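Local structure of putative branched-chain amino acid ABC transporter (3HUT) at residues D137-V142 against A220-G225; I198-A203 against A208-A213; V142-V147 against S154-F159. The protein probably binds branched-chain or related amino acids outside the cytoplasmic membrane and delivers them to an ABC transporter. All blocks are in the same frame, centred on the assembly; numbering follows the deposited sequence.

Interaction 1. Residues D137-V142 against A220-G225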
ATOM      1  N   ASP A 137      -7.833  21.567  -6.322  1.00 11.44           N
ATOM      2  CA  ASP A 137      -6.945  22.373  -7.153  1.00 10.10           C
ATOM      3  C   ASP A 137      -7.705  23.182  -8.197  1.00 10.85           C
ATOM      4  O   ASP A 137      -7.096  23.816  -9.062  1.00 11.59           O
ATOM      5  CB  ASP A 137      -5.888  21.491  -7.831  1.00  8.89           C
ATOM      6  CG  ASP A 137      -4.773  21.097  -6.882  1.00 12.74           C
ATOM      7  OD1 ASP A 137      -4.807  21.554  -5.721  1.00 14.17           O
ATOM      8  OD2 ASP A 137      -3.862  20.340  -7.288  1.00 12.14           O
ATOM      9  N   GLY A 138      -9.035  23.138  -8.129  1.00  8.57           N
ATOM     10  CA  GLY A 138      -9.848  23.925  -9.041  1.00  9.43           C
ATOM     11  C   GLY A 138     -10.398  23.304 -10.311  1.00 10.06           C
ATOM     12  O   GLY A 138     -11.063  23.988 -11.087  1.00 10.32           O
ATOM     13  N   PHE A 139     -10.142  22.020 -10.529  1.00 10.52           N
ATOM     14  CA  PHE A 139     -10.623  21.357 -11.734  1.00 10.57           C
ATOM     15  C   PHE A 139     -12.081  20.940 -11.637  1.00 11.85           C
ATOM     16  O   PHE A 139     -12.546  20.505 -10.580  1.00 10.22           O
ATOM     17  CB  PHE A 139      -9.745  20.143 -12.036  1.00  9.94           C
ATOM     18  CG  PHE A 139      -8.326  20.506 -12.356  1.00 10.66           C
ATOM     19  CD1 PHE A 139      -8.013  21.127 -13.562  1.00 10.77           C
ATOM     20  CD2 PHE A 139      -7.311  20.284 -11.430  1.00 10.01           C
ATOM     21  CE1 PHE A 139      -6.706  21.526 -13.842  1.00 12.27           C
ATOM     22  CE2 PHE A 139      -6.000  20.678 -11.696  1.00 11.67           C
ATOM     23  CZ  PHE A 139      -5.697  21.301 -12.905  1.00 11.39           C
ATOM     24  N   THR A 140     -12.795  21.082 -12.750  1.00 12.54           N
ATOM     25  CA  THR A 140     -14.204  20.717 -12.812  1.00 13.78           C
ATOM     26  C   THR A 140     -14.499  19.782 -13.977  1.00 13.33           C
ATOM     27  O   THR A 140     -15.597  19.240 -14.074  1.00 13.97           O
ATOM     28  CB  THR A 140     -15.097  21.964 -12.929  1.00 14.64           C
ATOM     29  OG1 THR A 140     -14.648  22.773 -14.021  1.00 15.85           O
ATOM     30  CG2 THR A 140     -15.040  22.772 -11.651  1.00 15.51           C
ATOM     31  N   SER A 141     -13.524  19.603 -14.867  1.00 12.04           N
ATOM     32  CA  SER A 141     -13.689  18.699 -16.004  1.00 14.10           C
ATOM     33  C   SER A 141     -12.359  17.993 -16.229  1.00 14.02           C
ATOM     34  O   SER A 141     -11.313  18.634 -16.321  1.00 16.30           O
ATOM     35  CB  SER A 141     -14.080  19.457 -17.274  1.00 13.88           C
ATOM     36  OG  SER A 141     -12.956  20.103 -17.840  1.00 19.26           O
ATOM     37  N   VAL A 142     -12.397  16.670 -16.322  1.00 14.00           N
ATOM     38  CA  VAL A 142     -11.171  15.914 -16.508  1.00 12.86           C
ATOM     39  C   VAL A 142     -11.335  14.755 -17.482  1.00 13.28           C
ATOM     40  O   VAL A 142     -12.450  14.331 -17.801  1.00 11.94           O
ATOM     41  CB  VAL A 142     -10.685  15.350 -15.147  1.00 13.82           C
ATOM     42  CG1 VAL A 142     -11.681  14.312 -14.641  1.00 11.70           C
ATOM     43  CG2 VAL A 142      -9.285  14.751 -15.277  1.00 14.45           C
ATOM     44  N   ALA A 220      -0.537  20.837 -23.359  1.00 13.20           N
ATOM     45  CA  ALA A 220       0.078  21.414 -22.166  1.00 12.95           C
ATOM     46  C   ALA A 220      -0.773  21.144 -20.921  1.00 12.08           C
ATOM     47  O   ALA A 220      -0.539  21.724 -19.859  1.00 11.13           O
ATOM     48  CB  ALA A 220       0.260  22.923 -22.350  1.00 11.50           C
ATOM     49  N   LEU A 221      -1.757  20.265 -21.054  1.00 11.09           N
ATOM     50  CA  LEU A 221      -2.640  19.956 -19.938  1.00 11.65           C
ATOM     51  C   LEU A 221      -1.917  19.312 -18.763  1.00 11.40           C
ATOM     52  O   LEU A 221      -1.028  18.484 -18.943  1.00 10.19           O
ATOM     53  CB  LEU A 221      -3.772  19.032 -20.396  1.00 12.13           C
ATOM     54  CG  LEU A 221      -4.692  19.585 -21.483  1.00 13.55           C
ATOM     55  CD1 LEU A 221      -5.814  18.595 -21.750  1.00 16.54           C
ATOM     56  CD2 LEU A 221      -5.260  20.935 -21.037  1.00 15.09           C
ATOM     57  N   PRO A 222      -2.290  19.700 -17.534  1.00 11.28           N
ATOM     58  CA  PRO A 222      -1.644  19.114 -16.358  1.00 10.87           C
ATOM     59  C   PRO A 222      -2.089  17.658 -16.212  1.00  8.38           C
ATOM     60  O   PRO A 222      -3.191  17.291 -16.630  1.00  7.30           O
ATOM     61  CB  PRO A 222      -2.132  20.005 -15.213  1.00 11.98           C
ATOM     62  CG  PRO A 222      -3.479  20.457 -15.683  1.00 13.67           C
ATOM     63  CD  PRO A 222      -3.238  20.763 -17.149  1.00 11.66           C
ATOM     64  N   VAL A 223      -1.235  16.835 -15.617  1.00  7.67           N
ATOM     65  CA  VAL A 223      -1.538  15.421 -15.444  1.00  5.13           C
ATOM     66  C   VAL A 223      -1.375  14.951 -14.007  1.00  5.89           C
ATOM     67  O   VAL A 223      -0.390  15.277 -13.344  1.00  7.80           O
ATOM     68  CB  VAL A 223      -0.623  14.557 -16.337  1.00  6.00           C
ATOM     69  CG1 VAL A 223      -0.865  13.065 -16.057  1.00  4.86           C
ATOM     70  CG2 VAL A 223      -0.881  14.876 -17.804  1.00  3.61           C
ATOM     71  N   TYR A 224      -2.361  14.193 -13.532  1.00  7.71           N
ATOM     72  CA  TYR A 224      -2.345  13.617 -12.189  1.00  6.81           C
ATOM     73  C   TYR A 224      -2.435  12.119 -12.430  1.00  8.08           C
ATOM     74  O   TYR A 224      -2.979  11.690 -13.449  1.00  9.63           O
ATOM     75  CB  TYR A 224      -3.562  14.067 -11.379  1.00  7.66           C
ATOM     76  CG  TYR A 224      -3.531  15.510 -10.927  1.00  8.32           C
ATOM     77  CD1 TYR A 224      -3.383  15.833  -9.578  1.00  7.86           C
ATOM     78  CD2 TYR A 224      -3.674  16.551 -11.843  1.00  9.55           C
ATOM     79  CE1 TYR A 224      -3.385  17.161  -9.148  1.00  8.36           C
ATOM     80  CE2 TYR A 224      -3.677  17.881 -11.424  1.00  8.24           C
ATOM     81  CZ  TYR A 224      -3.533  18.178 -10.075  1.00  9.18           C
ATOM     82  OH  TYR A 224      -3.550  19.490  -9.651  1.00  9.19           O
ATOM     83  N   GLY A 225      -1.915  11.314 -11.515  1.00  6.79           N
ATOM     84  CA  GLY A 225      -1.988   9.886 -11.743  1.00  8.06           C
ATOM     85  C   GLY A 225      -1.868   9.002 -10.522  1.00  7.47           C
ATOM     86  O   GLY A 225      -1.610   9.461  -9.409  1.00  7.71           O
TER

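Interaction 2. Residues I198-A203 against A208-A213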
ATOM      1  N   ILE A 198      -5.950  15.758 -16.939  1.00 10.68           N
ATOM      2  CA  ILE A 198      -5.988  14.326 -17.199  1.00 12.41           C
ATOM      3  C   ILE A 198      -5.586  13.528 -15.963  1.00 11.10           C
ATOM      4  O   ILE A 198      -4.619  13.873 -15.278  1.00 10.61           O
ATOM      5  CB  ILE A 198      -5.007  13.955 -18.339  1.00 13.63           C
ATOM      6  CG1 ILE A 198      -5.346  14.758 -19.595  1.00 14.33           C
ATOM      7  CG2 ILE A 198      -5.068  12.451 -18.617  1.00 14.61           C
ATOM      8  CD1 ILE A 198      -4.342  14.587 -20.722  1.00 16.24           C
ATOM      9  N   TYR A 199      -6.342  12.472 -15.675  1.00  8.26           N
ATOM     10  CA  TYR A 199      -6.022  11.605 -14.550  1.00  8.41           C
ATOM     11  C   TYR A 199      -5.684  10.240 -15.131  1.00  9.09           C
ATOM     12  O   TYR A 199      -6.493   9.657 -15.852  1.00  7.18           O
ATOM     13  CB  TYR A 199      -7.203  11.453 -13.587  1.00  8.89           C
ATOM     14  CG  TYR A 199      -6.863  10.524 -12.440  1.00  7.39           C
ATOM     15  CD1 TYR A 199      -5.949  10.914 -11.457  1.00  8.66           C
ATOM     16  CD2 TYR A 199      -7.388   9.231 -12.377  1.00  7.21           C
ATOM     17  CE1 TYR A 199      -5.558  10.039 -10.438  1.00  6.97           C
ATOM     18  CE2 TYR A 199      -7.002   8.344 -11.356  1.00  7.94           C
ATOM     19  CZ  TYR A 199      -6.086   8.759 -10.395  1.00  9.05           C
ATOM     20  OH  TYR A 199      -5.683   7.900  -9.391  1.00  9.97           O
ATOM     21  N   LEU A 200      -4.494   9.735 -14.822  1.00  8.13           N
ATOM     22  CA  LEU A 200      -4.067   8.442 -15.344  1.00  8.02           C
ATOM     23  C   LEU A 200      -4.128   7.309 -14.324  1.00  7.72           C
ATOM     24  O   LEU A 200      -3.389   7.310 -13.338  1.00  7.99           O
ATOM     25  CB  LEU A 200      -2.632   8.537 -15.879  1.00  7.58           C
ATOM     26  CG  LEU A 200      -2.376   9.548 -17.005  1.00  9.51           C
ATOM     27  CD1 LEU A 200      -0.898   9.529 -17.400  1.00  6.97           C
ATOM     28  CD2 LEU A 200      -3.265   9.207 -18.200  1.00  8.47           C
ATOM     29  N   ALA A 201      -5.008   6.345 -14.563  1.00  7.00           N
ATOM     30  CA  ALA A 201      -5.108   5.190 -13.687  1.00  7.27           C
ATOM     31  C   ALA A 201      -4.304   4.111 -14.390  1.00  8.88           C
ATOM     32  O   ALA A 201      -4.871   3.179 -14.969  1.00  7.78           O
ATOM     33  CB  ALA A 201      -6.567   4.759 -13.538  1.00  8.10           C
HETATM   34  N   MSE A 202      -2.983   4.265 -14.382  1.00  8.98           N
HETATM   35  CA  MSE A 202      -2.119   3.287 -15.021  1.00 11.82           C
HETATM   36  C   MSE A 202      -0.717   3.300 -14.417  1.00 11.03           C
HETATM   37  O   MSE A 202      -0.387   4.163 -13.592  1.00 10.55           O
HETATM   38  CB  MSE A 202      -2.043   3.528 -16.535  1.00 16.10           C
HETATM   39  CG  MSE A 202      -1.296   4.769 -16.988  1.00 20.38           C
HETATM   40 SE   MSE A 202      -1.353   4.980 -18.934  1.00 33.63          SE
HETATM   41  CE  MSE A 202      -3.025   5.885 -19.032  1.00 23.74           C
ATOM     42  N   ALA A 203       0.100   2.335 -14.829  1.00  9.70           N
ATOM     43  CA  ALA A 203       1.453   2.193 -14.309  1.00  8.13           C
ATOM     44  C   ALA A 203       2.479   2.939 -15.151  1.00  7.60           C
ATOM     45  O   ALA A 203       2.228   3.277 -16.308  1.00  8.17           O
ATOM     46  CB  ALA A 203       1.818   0.710 -14.209  1.00  9.71           C
ATOM     47  N   ALA A 208       4.586   6.492 -19.207  1.00  6.01           N
ATOM     48  CA  ALA A 208       5.727   7.232 -19.744  1.00  8.29           C
ATOM     49  C   ALA A 208       5.599   7.411 -21.256  1.00  8.69           C
ATOM     50  O   ALA A 208       5.690   8.528 -21.760  1.00  9.46           O
ATOM     51  CB  ALA A 208       7.042   6.522 -19.399  1.00  5.35           C
ATOM     52  N   PRO A 209       5.389   6.312 -22.002  1.00  8.29           N
ATOM     53  CA  PRO A 209       5.263   6.513 -23.449  1.00  8.66           C
ATOM     54  C   PRO A 209       4.033   7.336 -23.820  1.00  8.91           C
ATOM     55  O   PRO A 209       4.072   8.115 -24.769  1.00  7.27           O
ATOM     56  CB  PRO A 209       5.222   5.084 -24.005  1.00  8.43           C
ATOM     57  CG  PRO A 209       4.737   4.260 -22.851  1.00 11.32           C
ATOM     58  CD  PRO A 209       5.451   4.876 -21.675  1.00  8.32           C
ATOM     59  N   PHE A 210       2.942   7.170 -23.077  1.00  8.40           N
ATOM     60  CA  PHE A 210       1.739   7.942 -23.367  1.00 10.25           C
ATOM     61  C   PHE A 210       2.020   9.436 -23.252  1.00 10.31           C
ATOM     62  O   PHE A 210       1.636  10.219 -24.121  1.00 10.77           O
ATOM     63  CB  PHE A 210       0.603   7.596 -22.404  1.00 11.47           C
ATOM     64  CG  PHE A 210      -0.526   8.580 -22.452  1.00 12.76           C
ATOM     65  CD1 PHE A 210      -1.280   8.735 -23.613  1.00 14.92           C
ATOM     66  CD2 PHE A 210      -0.795   9.403 -21.362  1.00 12.58           C
ATOM     67  CE1 PHE A 210      -2.287   9.700 -23.689  1.00 13.96           C
ATOM     68  CE2 PHE A 210      -1.797  10.371 -21.427  1.00 14.00           C
ATOM     69  CZ  PHE A 210      -2.542  10.519 -22.594  1.00 14.52           C
ATOM     70  N   LEU A 211       2.678   9.830 -22.168  1.00  8.53           N
ATOM     71  CA  LEU A 211       2.994  11.233 -21.946  1.00  9.50           C
ATOM     72  C   LEU A 211       3.959  11.788 -22.994  1.00  9.57           C
ATOM     73  O   LEU A 211       3.880  12.965 -23.346  1.00  9.70           O
ATOM     74  CB  LEU A 211       3.556  11.423 -20.533  1.00  9.51           C
ATOM     75  CG  LEU A 211       2.475  11.191 -19.471  1.00 10.52           C
ATOM     76  CD1 LEU A 211       3.090  11.132 -18.087  1.00 12.46           C
ATOM     77  CD2 LEU A 211       1.442  12.308 -19.565  1.00 12.36           C
ATOM     78  N   ARG A 212       4.871  10.955 -23.485  1.00  8.26           N
ATOM     79  CA  ARG A 212       5.798  11.409 -24.520  1.00  9.30           C
ATOM     80  C   ARG A 212       4.973  11.736 -25.770  1.00  9.34           C
ATOM     81  O   ARG A 212       5.233  12.718 -26.458  1.00  9.65           O
ATOM     82  CB  ARG A 212       6.835  10.324 -24.850  1.00  6.95           C
ATOM     83  CG  ARG A 212       7.931  10.138 -23.800  1.00  8.69           C
ATOM     84  CD  ARG A 212       8.862   8.992 -24.196  1.00  7.25           C
ATOM     85  NE  ARG A 212       9.515   9.248 -25.477  1.00  8.08           N
ATOM     86  CZ  ARG A 212      10.041   8.303 -26.253  1.00 10.88           C
ATOM     87  NH1 ARG A 212       9.991   7.027 -25.881  1.00  6.45           N
ATOM     88  NH2 ARG A 212      10.623   8.635 -27.399  1.00  8.45           N
ATOM     89  N   ALA A 213       3.972  10.910 -26.055  1.00  9.17           N
ATOM     90  CA  ALA A 213       3.120  11.135 -27.217  1.00 10.76           C
ATOM     91  C   ALA A 213       2.231  12.359 -26.995  1.00 11.40           C
ATOM     92  O   ALA A 213       2.061  13.196 -27.886  1.00  9.49           O
ATOM     93  CB  ALA A 213       2.264   9.901 -27.483  1.00 12.03           C
TER

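Interaction 3. Residues V142-V147 against S154-F159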
ATOM      1  N   VAL A 142     -12.397  16.670 -16.322  1.00 14.00           N
ATOM      2  CA  VAL A 142     -11.171  15.914 -16.508  1.00 12.86           C
ATOM      3  C   VAL A 142     -11.335  14.755 -17.482  1.00 13.28           C
ATOM      4  O   VAL A 142     -12.450  14.331 -17.801  1.00 11.94           O
ATOM      5  CB  VAL A 142     -10.685  15.350 -15.147  1.00 13.82           C
ATOM      6  CG1 VAL A 142     -11.681  14.312 -14.641  1.00 11.70           C
ATOM      7  CG2 VAL A 142      -9.285  14.751 -15.277  1.00 14.45           C
ATOM      8  N   ALA A 143     -10.202  14.256 -17.957  1.00 12.33           N
ATOM      9  CA  ALA A 143     -10.176  13.119 -18.855  1.00 10.77           C
ATOM     10  C   ALA A 143      -9.597  11.997 -18.003  1.00 11.42           C
ATOM     11  O   ALA A 143      -8.603  12.198 -17.303  1.00  9.90           O
ATOM     12  CB  ALA A 143      -9.262  13.401 -20.048  1.00 10.25           C
ATOM     13  N   VAL A 144     -10.228  10.831 -18.030  1.00 10.46           N
ATOM     14  CA  VAL A 144      -9.723   9.710 -17.256  1.00 11.04           C
ATOM     15  C   VAL A 144      -9.254   8.619 -18.205  1.00 12.57           C
ATOM     16  O   VAL A 144     -10.007   8.166 -19.067  1.00 13.97           O
ATOM     17  CB  VAL A 144     -10.796   9.112 -16.332  1.00 11.84           C
ATOM     18  CG1 VAL A 144     -10.220   7.900 -15.597  1.00 12.00           C
ATOM     19  CG2 VAL A 144     -11.287  10.166 -15.336  1.00  9.58           C
ATOM     20  N   ILE A 145      -8.000   8.217 -18.057  1.00 11.99           N
ATOM     21  CA  ILE A 145      -7.437   7.160 -18.881  1.00 12.45           C
ATOM     22  C   ILE A 145      -6.989   6.084 -17.906  1.00 12.85           C
ATOM     23  O   ILE A 145      -6.164   6.344 -17.031  1.00 13.49           O
ATOM     24  CB  ILE A 145      -6.219   7.650 -19.682  1.00 13.14           C
ATOM     25  CG1 ILE A 145      -6.589   8.893 -20.488  1.00 13.35           C
ATOM     26  CG2 ILE A 145      -5.738   6.547 -20.619  1.00 12.68           C
ATOM     27  CD1 ILE A 145      -5.446   9.436 -21.309  1.00 18.73           C
ATOM     28  N   GLY A 146      -7.538   4.883 -18.045  1.00 12.58           N
ATOM     29  CA  GLY A 146      -7.174   3.817 -17.132  1.00 13.42           C
ATOM     30  C   GLY A 146      -6.977   2.448 -17.758  1.00 13.97           C
ATOM     31  O   GLY A 146      -7.651   2.084 -18.724  1.00 15.70           O
ATOM     32  N   VAL A 147      -6.047   1.686 -17.191  1.00 13.02           N
ATOM     33  CA  VAL A 147      -5.744   0.344 -17.666  1.00 13.68           C
ATOM     34  C   VAL A 147      -6.841  -0.607 -17.182  1.00 14.54           C
ATOM     35  O   VAL A 147      -7.462  -0.379 -16.139  1.00 14.57           O
ATOM     36  CB  VAL A 147      -4.354  -0.125 -17.147  1.00 14.81           C
ATOM     37  CG1 VAL A 147      -4.367  -0.232 -15.631  1.00 12.43           C
ATOM     38  CG2 VAL A 147      -3.977  -1.457 -17.776  1.00 14.06           C
ATOM     39  N   SER A 154     -11.008  -0.536 -10.646  1.00  9.81           N
ATOM     40  CA  SER A 154     -11.570  -0.188  -9.348  1.00  9.42           C
ATOM     41  C   SER A 154     -11.194   1.233  -8.933  1.00 10.28           C
ATOM     42  O   SER A 154     -12.032   1.975  -8.425  1.00  9.87           O
ATOM     43  CB  SER A 154     -11.096  -1.177  -8.279  1.00 10.44           C
ATOM     44  OG  SER A 154      -9.697  -1.075  -8.086  1.00 11.55           O
ATOM     45  N   SER A 155      -9.940   1.620  -9.155  1.00  8.78           N
ATOM     46  CA  SER A 155      -9.512   2.958  -8.778  1.00  8.00           C
ATOM     47  C   SER A 155     -10.101   4.019  -9.709  1.00  8.31           C
ATOM     48  O   SER A 155     -10.461   5.105  -9.267  1.00 10.43           O
ATOM     49  CB  SER A 155      -7.981   3.047  -8.758  1.00  8.46           C
ATOM     50  OG  SER A 155      -7.431   2.879 -10.049  1.00  9.88           O
ATOM     51  N   ALA A 156     -10.215   3.702 -10.996  1.00  8.68           N
ATOM     52  CA  ALA A 156     -10.773   4.654 -11.952  1.00  9.08           C
ATOM     53  C   ALA A 156     -12.253   4.897 -11.669  1.00  9.12           C
ATOM     54  O   ALA A 156     -12.731   6.026 -11.746  1.00  9.07           O
ATOM     55  CB  ALA A 156     -10.589   4.135 -13.386  1.00  9.88           C
ATOM     56  N   GLN A 157     -12.978   3.830 -11.347  1.00  9.68           N
ATOM     57  CA  GLN A 157     -14.401   3.929 -11.048  1.00 11.21           C
ATOM     58  C   GLN A 157     -14.602   4.743  -9.768  1.00  9.91           C
ATOM     59  O   GLN A 157     -15.473   5.607  -9.707  1.00 10.73           O
ATOM     60  CB  GLN A 157     -14.994   2.523 -10.897  1.00 13.33           C
ATOM     61  CG  GLN A 157     -16.454   2.457 -10.466  1.00 19.90           C
ATOM     62  CD  GLN A 157     -17.387   3.221 -11.388  1.00 22.78           C
ATOM     63  OE1 GLN A 157     -17.189   3.260 -12.604  1.00 25.19           O
ATOM     64  NE2 GLN A 157     -18.421   3.822 -10.812  1.00 24.18           N
ATOM     65  N   ALA A 158     -13.783   4.477  -8.754  1.00  9.60           N
ATOM     66  CA  ALA A 158     -13.882   5.201  -7.489  1.00  9.85           C
ATOM     67  C   ALA A 158     -13.533   6.675  -7.697  1.00 10.63           C
ATOM     68  O   ALA A 158     -14.140   7.564  -7.085  1.00  9.32           O
ATOM     69  CB  ALA A 158     -12.957   4.575  -6.455  1.00 11.77           C
ATOM     70  N   PHE A 159     -12.556   6.933  -8.568  1.00  8.88           N
ATOM     71  CA  PHE A 159     -12.153   8.304  -8.866  1.00  9.09           C
ATOM     72  C   PHE A 159     -13.293   9.041  -9.561  1.00  7.35           C
ATOM     73  O   PHE A 159     -13.675  10.133  -9.150  1.00  8.38           O
ATOM     74  CB  PHE A 159     -10.926   8.339  -9.783  1.00  7.50           C
ATOM     75  CG  PHE A 159     -10.605   9.720 -10.311  1.00 10.08           C
ATOM     76  CD1 PHE A 159      -9.824  10.602  -9.568  1.00  8.52           C
ATOM     77  CD2 PHE A 159     -11.136  10.157 -11.526  1.00 10.66           C
ATOM     78  CE1 PHE A 159      -9.576  11.895 -10.020  1.00  8.86           C
ATOM     79  CE2 PHE A 159     -10.896  11.453 -11.991  1.00 10.94           C
ATOM     80  CZ  PHE A 159     -10.115  12.325 -11.234  1.00 11.15           C
TER

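Interaction 1. Residues D137-V142 against A220-G225
The phenol of Y224 reaches the carboxylate of D137, and the ring of F139 packs beside it. Y224 OH donates a hydrogen bond of 2.5 Å to D137 OD2, which accepts with its anti lone pair, the one turned away from OD1. OD2 lies in line with the tyrosine ring, beyond its hydroxyl, while the carboxylate plane is turned 54° from that ring. Y224 has CG anti to its carbonyl carbon (chi1 -73°), which sends the ring off strand 223-225 toward the turn at 137-139. F139 comes from the opposite direction, and its CE2 lies 3.6 Å from Y224 CE2. The two ring planes stand at 79° with centroids 5.8 Å apart, an oblique pair. Y224 OH also sits at the edge of the F139 ring, in its plane, 3.4 Å from F139 CE2. At the neighbouring ring atom, F139 CZ lies 3.7 Å from P222 CG. The phenol oxygen has a second partner in R246, whose NH1 bonds to it and makes a long, weak ion pair with D137 OD2; W133 meets the Y224 ring edge-to-face. A phenylalanine in place of Y224 would probably keep much of the ring packing but leave D137 OD2 without its hydroxyl donor and R246 without one of its bonds. G138, at positive phi, is the C' residue of a Schellman motif that ends helix 126-136, and the turn places D137 and F139 on the side facing Y224. The contact thus joins the helix-to-strand turn before strand 141-147 to the start of strand 223-225, two strands separated by 197-201 in the parallel part of a Rossmann-like lobe, as in periplasmic binding proteins of the leucine-binding family.

Interaction 2. Residues I198-A203 against A208-A213
L200 on the strand meets F210 and L211 on the helix that follows it, entirely through carbon atoms. The closest approach is L200 CD2 to F210 CE2 at 3.7 Å. The other methyl, L200 CD1, lies 4.0 Å from F210 CD2, so both branches of L200 bear on the same side of the phenylalanine, and the two side chains cross at a slant. L200 CD1 also reaches L211 CD2, a looser contact at 4.2 Å. F210 extends toward the strand because its CG stands anti to the backbone N (chi1 166°), whereas L211 leaves the helix at an angle to the strand, with CD2 the nearest atom to L200. The CA atoms of L200 and F210 are 9.9 Å apart, a spacing filled by these buried side chains. Strand 197-201, helix 204-216 and strand 223-225 form a right-handed beta-alpha-beta crossover, the repeating unit of a Rossmann-like lobe, and this contact seats its helix against its first strand. A203 is the N-cap residue at the start of that helix. One shell out, V223 on the second strand of the unit touches both L200 and L211, so the leucine pair is held from the next strand as well. On the other flank, I145 of the neighbouring strand packs against both L200 and F210. V186 and I187 of helix 184-193 press on F210 from a second helix, while V242 and V245 reach L211 from a loop. Backbone bonds from L200 to Y224 and from Y199 to A143 and I145 fix strand 197-201 between its two neighbours.

Interaction 3. Residues V142-V147 against S154-F159
F159 reaches from its helix to V142 and V144 on the preceding strand. From CB, the side chain sets out with CG anti to the backbone N (chi1 170°), which carries the ring toward the strand. CB and CG stay clear of the strand residues, and contact begins at F159 CD2, 3.8 Å from V144 CG2. The next atom, F159 CE2, meets two valines: V144 CG2 at 3.6 Å and V142 CG1 at 4.0 Å. V142 CG1 meets the ring edge-on, whereas V144 CG2 approaches obliquely. At the tip, F159 CZ has V142 CG1 as its nearest strand atom, at 4.2 Å. Strand 141-147, helix 150-165 and strand 169-176 form a beta-alpha-beta unit of the Rossmann-like lobe, and here the helix runs back over its first strand, the two short axes at 158° and 8.6 Å apart at their closest. One turn earlier on the helix, A156 CB faces V144 CG1 at 4.4 Å. G146 continues this face of the strand; a CB there would come within 3.6 Å of A156 CB, so its bare backbone suits the close helix. The F159 ring also stacks on Y199 of the adjacent strand, with A131 and M134 of helix 126-136 against it.

All three contacts belong to one lobe and one sheet, in which strand 197-201 lies between 141-147 and 223-225. Interactions 2 and 3 are buried, purely apolar strand-to-helix contacts of two beta-alpha-beta units of the same sheet. Their helices pack on opposite faces of the sheet, and the strands are joined by backbone bonds such as A201 N to I145 O. I145 points to the sheet face opposite the one that meets F159. Interaction 1 lies where strands 141-147 and 223-225 begin, partly buried, and adds polar chemistry: a hydroxyl-carboxylate bond beside aromatic packing. Its segment runs into interaction 3 at V142, which makes contact only there, and its Y224 N bonds to I198 O of interaction 2.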